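Local coordinates for phosphotriesterase homology protein (Escherichia coli, PDB 1BF6) that hydrolyses phosphorylated glyceryl acetates, and also aromatic acetates and propionates, using two zinc ions per subunit, at residues F160-L165 / D187-L192; F34-M39 / R70-N75. All coordinates share one frame; numbering follows the deposited sequence.

Contact 1: F160-L165 / D187-L192. With SO4 (sulfate ion), chain E.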
loop_
_atom_site.group_PDB
_atom_site.type_symbol
_atom_site.label_atom_id
_atom_site.label_comp_id
_atom_site.label_asym_id
_atom_site.label_seq_id
_atom_site.Cartn_x
_atom_site.Cartn_y
_atom_site.Cartn_z
ATOM N N PHE A 160 13.161 -0.264 -2.564
ATOM C CA PHE A 160 13.709 -0.313 -3.914
ATOM C C PHE A 160 13.557 -1.685 -4.562
ATOM O O PHE A 160 14.474 -2.197 -5.209
ATOM C CB PHE A 160 15.151 0.202 -3.931
ATOM C CG PHE A 160 15.248 1.641 -3.525
ATOM C CD1 PHE A 160 14.753 2.639 -4.367
ATOM C CD2 PHE A 160 15.730 1.995 -2.268
ATOM C CE1 PHE A 160 14.725 3.970 -3.966
ATOM C CE2 PHE A 160 15.710 3.327 -1.848
ATOM C CZ PHE A 160 15.204 4.318 -2.701
ATOM N N SER A 161 12.370 -2.261 -4.360
ATOM C CA SER A 161 11.999 -3.562 -4.917
ATOM C C SER A 161 12.885 -4.734 -4.509
ATOM O O SER A 161 13.046 -5.684 -5.276
ATOM C CB SER A 161 11.908 -3.464 -6.449
ATOM O OG SER A 161 11.022 -2.419 -6.818
ATOM N N THR A 162 13.450 -4.675 -3.299
ATOM C CA THR A 162 14.320 -5.755 -2.810
ATOM C C THR A 162 13.669 -6.535 -1.664
ATOM O O THR A 162 12.815 -6.005 -0.961
ATOM C CB THR A 162 15.679 -5.225 -2.254
ATOM O OG1 THR A 162 15.439 -4.419 -1.088
ATOM C CG2 THR A 162 16.419 -4.414 -3.302
ATOM N N MET A 163 14.087 -7.794 -1.513
ATOM C CA MET A 163 13.651 -8.687 -0.432
ATOM C C MET A 163 12.216 -9.217 -0.437
ATOM O O MET A 163 11.793 -9.838 0.539
ATOM C CB MET A 163 13.951 -8.051 0.940
ATOM C CG MET A 163 15.364 -7.468 1.072
ATOM S SD MET A 163 16.657 -8.572 0.532
ATOM C CE MET A 163 16.713 -9.680 1.942
ATOM N N GLY A 164 11.477 -9.000 -1.527
ATOM C CA GLY A 164 10.112 -9.486 -1.604
ATOM C C GLY A 164 9.991 -10.991 -1.403
ATOM O O GLY A 164 9.160 -11.436 -0.609
ATOM N N LEU A 165 10.819 -11.773 -2.089
ATOM C CA LEU A 165 10.763 -13.225 -1.953
ATOM C C LEU A 165 11.081 -13.654 -0.511
ATOM O O LEU A 165 10.443 -14.574 0.025
ATOM C CB LEU A 165 11.695 -13.904 -2.959
ATOM C CG LEU A 165 11.228 -13.840 -4.426
ATOM C CD1 LEU A 165 12.337 -14.329 -5.353
ATOM C CD2 LEU A 165 9.963 -14.677 -4.604
ATOM N N ASP A 187 7.821 -2.248 -8.446
ATOM C CA ASP A 187 8.095 -1.497 -9.673
ATOM C C ASP A 187 9.107 -0.334 -9.581
ATOM O O ASP A 187 8.867 0.744 -10.125
ATOM C CB ASP A 187 6.755 -0.985 -10.232
ATOM C CG ASP A 187 6.071 0.021 -9.303
ATOM O OD1 ASP A 187 6.372 0.036 -8.082
ATOM O OD2 ASP A 187 5.220 0.812 -9.780
ATOM N N LEU A 188 10.240 -0.556 -8.922
ATOM C CA LEU A 188 11.271 0.481 -8.812
ATOM C C LEU A 188 12.565 0.109 -9.548
ATOM O O LEU A 188 13.565 0.823 -9.487
ATOM C CB LEU A 188 11.535 0.832 -7.342
ATOM C CG LEU A 188 10.431 1.677 -6.706
ATOM C CD1 LEU A 188 10.552 1.715 -5.185
ATOM C CD2 LEU A 188 10.476 3.070 -7.292
ATOM N N LYS A 189 12.513 -0.993 -10.290
ATOM C CA LYS A 189 13.640 -1.487 -11.078
ATOM C C LYS A 189 13.133 -2.633 -11.957
ATOM O O LYS A 189 11.981 -3.063 -11.808
ATOM C CB LYS A 189 14.762 -2.003 -10.165
ATOM C CG LYS A 189 14.403 -3.261 -9.402
ATOM C CD LYS A 189 15.608 -3.849 -8.720
ATOM C CE LYS A 189 15.206 -4.994 -7.819
ATOM N NZ LYS A 189 16.381 -5.508 -7.080
ATOM N N ASP A 190 13.963 -3.077 -12.906
ATOM C CA ASP A 190 13.618 -4.201 -13.776
ATOM C C ASP A 190 13.564 -5.327 -12.753
ATOM O O ASP A 190 14.590 -5.726 -12.204
ATOM C CB ASP A 190 14.720 -4.451 -14.823
ATOM C CG ASP A 190 14.811 -3.330 -15.884
ATOM O OD1 ASP A 190 13.921 -2.458 -15.930
ATOM O OD2 ASP A 190 15.780 -3.327 -16.680
ATOM N N ASN A 191 12.355 -5.802 -12.482
ATOM C CA ASN A 191 12.135 -6.792 -11.433
ATOM C C ASN A 191 11.249 -7.974 -11.868
ATOM O O ASN A 191 10.642 -8.640 -11.027
ATOM C CB ASN A 191 11.466 -6.014 -10.282
ATOM C CG ASN A 191 11.583 -6.699 -8.922
ATOM O OD1 ASN A 191 10.766 -6.443 -8.039
ATOM N ND2 ASN A 191 12.617 -7.509 -8.731
ATOM N N LEU A 192 11.213 -8.267 -13.166
ATOM C CA LEU A 192 10.358 -9.348 -13.666
ATOM C C LEU A 192 10.612 -10.731 -13.069
ATOM O O LEU A 192 9.672 -11.406 -12.655
ATOM C CB LEU A 192 10.396 -9.418 -15.200
ATOM C CG LEU A 192 9.269 -10.227 -15.837
ATOM C CD1 LEU A 192 7.912 -9.681 -15.405
ATOM C CD2 LEU A 192 9.408 -10.185 -17.346
HETATM S S SO4 E . 16.618 -8.343 -4.594
HETATM O O1 SO4 E . 17.907 -7.670 -4.732
HETATM O O2 SO4 E . 16.285 -8.524 -3.112
HETATM O O3 SO4 E . 15.451 -7.535 -5.227
HETATM O O4 SO4 E . 16.679 -9.683 -5.328
#
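Phe160 and Leu188 mark the closest approach of the two backbones, their CA atoms 5.5 Å apart, where two loops come together and then diverge; Phe160 and Ser161 both have positive phi. Ser161 carries the polar link. Its OG accepts the backbone N-H of Leu188, with 2.9 Å between Leu188 N and Ser161 OG and an angle of 145° at the hydrogen. The same hydroxyl donates to the backbone oxygen of His185, so this buried OG has a partner in each role. OG lies beside its own backbone N, anti to the carbonyl carbon (chi1 -55°), and this turns it to Leu188. Leu188 lays CD1 4.0 Å from CA of Phe160, and the same methyl meets the ring obliquely. The extended chain of Lys189 runs alongside Ser161, CG near its CB, and CE comes to 3.4 Å from Ser161 O. The amide oxygen OD1 of Asn191 touches CB of Ser161 at 3.6 Å. A sulfate, probably from the crystallisation liquor, bridges the two loops. Lys189 NZ holds its O3 at 2.9 Å, and Met163 N, at the N-cap of helix 164-173, reaches its O2 at 2.8 Å. With an alanine at Lys189, the sulfate would probably lose the ammonium group of this loop as a partner, and the Ser161 backbone its aliphatic cover. These are loops following strands 154-157 and 181-183 of the TIM barrel, at the strand ends that supply the zinc ligands His157 and His185.

Contact 2: F34-M39 / R70-N75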
loop_
_atom_site.group_PDB
_atom_site.type_symbol
_atom_site.label_atom_id
_atom_site.label_comp_id
_atom_site.label_asym_id
_atom_site.label_seq_id
_atom_site.Cartn_x
_atom_site.Cartn_y
_atom_site.Cartn_z
ATOM N N PHE A 34 -6.811 20.210 0.423
ATOM C CA PHE A 34 -6.186 19.667 -0.778
ATOM C C PHE A 34 -6.433 18.171 -0.929
ATOM O O PHE A 34 -6.713 17.699 -2.031
ATOM C CB PHE A 34 -4.680 19.906 -0.768
ATOM C CG PHE A 34 -4.288 21.349 -0.841
ATOM C CD1 PHE A 34 -5.212 22.323 -1.189
ATOM C CD2 PHE A 34 -2.978 21.727 -0.578
ATOM C CE1 PHE A 34 -4.836 23.650 -1.275
ATOM C CE2 PHE A 34 -2.588 23.056 -0.661
ATOM C CZ PHE A 34 -3.521 24.016 -1.010
ATOM N N ILE A 35 -6.294 17.422 0.166
ATOM C CA ILE A 35 -6.499 15.976 0.117
ATOM C C ILE A 35 -7.954 15.643 -0.207
ATOM O O ILE A 35 -8.207 14.749 -1.008
ATOM C CB ILE A 35 -5.946 15.243 1.395
ATOM C CG1 ILE A 35 -4.539 14.681 1.044
ATOM C CG2 ILE A 35 -6.862 14.085 1.800
ATOM C CD1 ILE A 35 -4.241 14.433 -0.459
ATOM N N CYS A 36 -8.897 16.391 0.362
ATOM C CA CYS A 36 -10.317 16.195 0.065
ATOM C C CYS A 36 -10.596 16.473 -1.423
ATOM O O CYS A 36 -11.362 15.755 -2.060
ATOM C CB CYS A 36 -11.189 17.119 0.913
ATOM S SG CYS A 36 -11.397 16.595 2.624
ATOM N N GLN A 37 -9.973 17.515 -1.977
ATOM C CA GLN A 37 -10.167 17.853 -3.390
ATOM C C GLN A 37 -9.638 16.724 -4.276
ATOM O O GLN A 37 -10.273 16.363 -5.276
ATOM C CB GLN A 37 -9.475 19.182 -3.731
ATOM C CG GLN A 37 -10.177 20.414 -3.139
ATOM C CD GLN A 37 -9.243 21.617 -2.930
ATOM O OE1 GLN A 37 -8.228 21.783 -3.624
ATOM N NE2 GLN A 37 -9.586 22.457 -1.958
ATOM N N GLU A 38 -8.501 16.143 -3.887
ATOM C CA GLU A 38 -7.901 15.038 -4.631
ATOM C C GLU A 38 -8.806 13.804 -4.600
ATOM O O GLU A 38 -8.861 13.047 -5.566
ATOM C CB GLU A 38 -6.535 14.682 -4.049
ATOM C CG GLU A 38 -5.489 15.800 -4.161
ATOM C CD GLU A 38 -4.676 15.758 -5.450
ATOM O OE1 GLU A 38 -4.838 14.822 -6.266
ATOM O OE2 GLU A 38 -3.836 16.664 -5.637
ATOM N N MET A 39 -9.505 13.593 -3.486
ATOM C CA MET A 39 -10.395 12.436 -3.373
ATOM C C MET A 39 -11.618 12.652 -4.255
ATOM O O MET A 39 -12.103 11.712 -4.869
ATOM C CB MET A 39 -10.791 12.162 -1.912
ATOM C CG MET A 39 -9.616 11.757 -1.004
ATOM S SD MET A 39 -8.654 10.322 -1.533
ATOM C CE MET A 39 -7.097 11.100 -2.113
ATOM N N ARG A 70 -16.180 11.419 5.313
ATOM C CA ARG A 70 -17.412 12.149 5.575
ATOM C C ARG A 70 -17.636 13.240 4.513
ATOM O O ARG A 70 -18.722 13.370 3.946
ATOM C CB ARG A 70 -17.314 12.771 6.970
ATOM C CG ARG A 70 -18.430 13.703 7.363
ATOM C CD ARG A 70 -19.497 12.993 8.165
ATOM N NE ARG A 70 -20.423 13.951 8.763
ATOM C CZ ARG A 70 -21.654 13.655 9.176
ATOM N NH1 ARG A 70 -22.125 12.414 9.065
ATOM N NH2 ARG A 70 -22.432 14.613 9.673
ATOM N N GLU A 71 -16.572 13.967 4.206
ATOM C CA GLU A 71 -16.606 15.064 3.244
ATOM C C GLU A 71 -16.787 14.651 1.786
ATOM O O GLU A 71 -17.639 15.193 1.093
ATOM C CB GLU A 71 -15.313 15.881 3.388
ATOM C CG GLU A 71 -15.114 17.025 2.384
ATOM C CD GLU A 71 -16.168 18.116 2.492
ATOM O OE1 GLU A 71 -16.530 18.493 3.630
ATOM O OE2 GLU A 71 -16.630 18.598 1.431
ATOM N N THR A 72 -16.009 13.667 1.346
ATOM C CA THR A 72 -16.006 13.216 -0.047
ATOM C C THR A 72 -16.785 11.940 -0.406
ATOM O O THR A 72 -17.082 11.704 -1.579
ATOM C CB THR A 72 -14.559 13.021 -0.515
ATOM O OG1 THR A 72 -13.967 11.924 0.197
ATOM C CG2 THR A 72 -13.739 14.267 -0.231
ATOM N N GLY A 73 -17.085 11.100 0.582
ATOM C CA GLY A 73 -17.801 9.871 0.291
ATOM C C GLY A 73 -16.884 8.740 -0.146
ATOM O O GLY A 73 -17.339 7.623 -0.407
ATOM N N ILE A 74 -15.586 9.014 -0.255
ATOM C CA ILE A 74 -14.668 7.961 -0.646
ATOM C C ILE A 74 -14.506 7.024 0.563
ATOM O O ILE A 74 -14.800 7.411 1.696
ATOM C CB ILE A 74 -13.303 8.517 -1.115
ATOM C CG1 ILE A 74 -12.623 7.488 -2.029
ATOM C CG2 ILE A 74 -12.437 8.925 0.089
ATOM C CD1 ILE A 74 -11.440 8.004 -2.788
ATOM N N ASN A 75 -14.171 5.765 0.296
ATOM C CA ASN A 75 -13.975 4.799 1.374
ATOM C C ASN A 75 -12.487 4.609 1.633
ATOM O O ASN A 75 -11.716 4.315 0.721
ATOM C CB ASN A 75 -14.621 3.450 1.045
ATOM C CG ASN A 75 -14.481 2.453 2.190
ATOM O OD1 ASN A 75 -13.875 1.388 2.039
ATOM N ND2 ASN A 75 -15.036 2.805 3.348
#
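Cys36 and Thr72 meet at a flat group, the peptide carbonyl of Cys36. Methyl CG2 of Thr72 comes 3.3 Å from Cys36 O. It lies to the side of the oxygen, at a C=O...CG2 angle of about 115°, and some 25° out of the carbonyl plane, so it is neither squarely over the face nor at the edge. It also lies 4.0 Å from Cys36 CB. OG1 sits between the backbone N and the carbonyl carbon of Thr72 (chi1 67°), which leaves CG2 anti to that carbon and turned to helix 32-44. The hydroxyl OG1 is 3.8 Å from CB of Met39. It is tied to its own helix by a hydrogen bond to Val68 O, and takes a weak one from Ile74 N at 3.4 Å. This is packing between neighbouring outer helices of the TIM barrel. Helix 62-72 belongs to a beta-alpha-beta crossover, linking parallel strands 47-52 and 75-80, and Gly73, with positive phi, ends it. Toward the sheet, the side chains of Met39 and Ile74 pass at a slant, SD of Met39 3.8 Å from CD1 of Ile74. Bends at chi2 and chi3 lead the end of Met39 away from 70-75. Val50 of strand 47-52 touches both side chains. At the outer edge, SG of Cys36 rests 3.7 Å from the methylene CG of Glu71.

In the fold
Contact 2 comes first along the chain and closes before contact 1 opens. Their centres are 31 Å apart, on opposite sides of the chain's centre, and their nearest atoms about 18 Å apart. They share no helix or strand, but both belong to one TIM barrel. Contact 2 packs helices 32-44 and 62-72 outside strands 7-12, 47-52 and 75-80. Contact 1 joins the loops that follow strands 154-157 and 181-183 of the same barrel. The zinc site lies closer to contact 1: the side chain of Leu188 is about 8 Å from a bound zinc ion, that of Met39 about 13 Å. Contact 2 is thus packing in the outer helical layer, and contact 1 borders the active-site end.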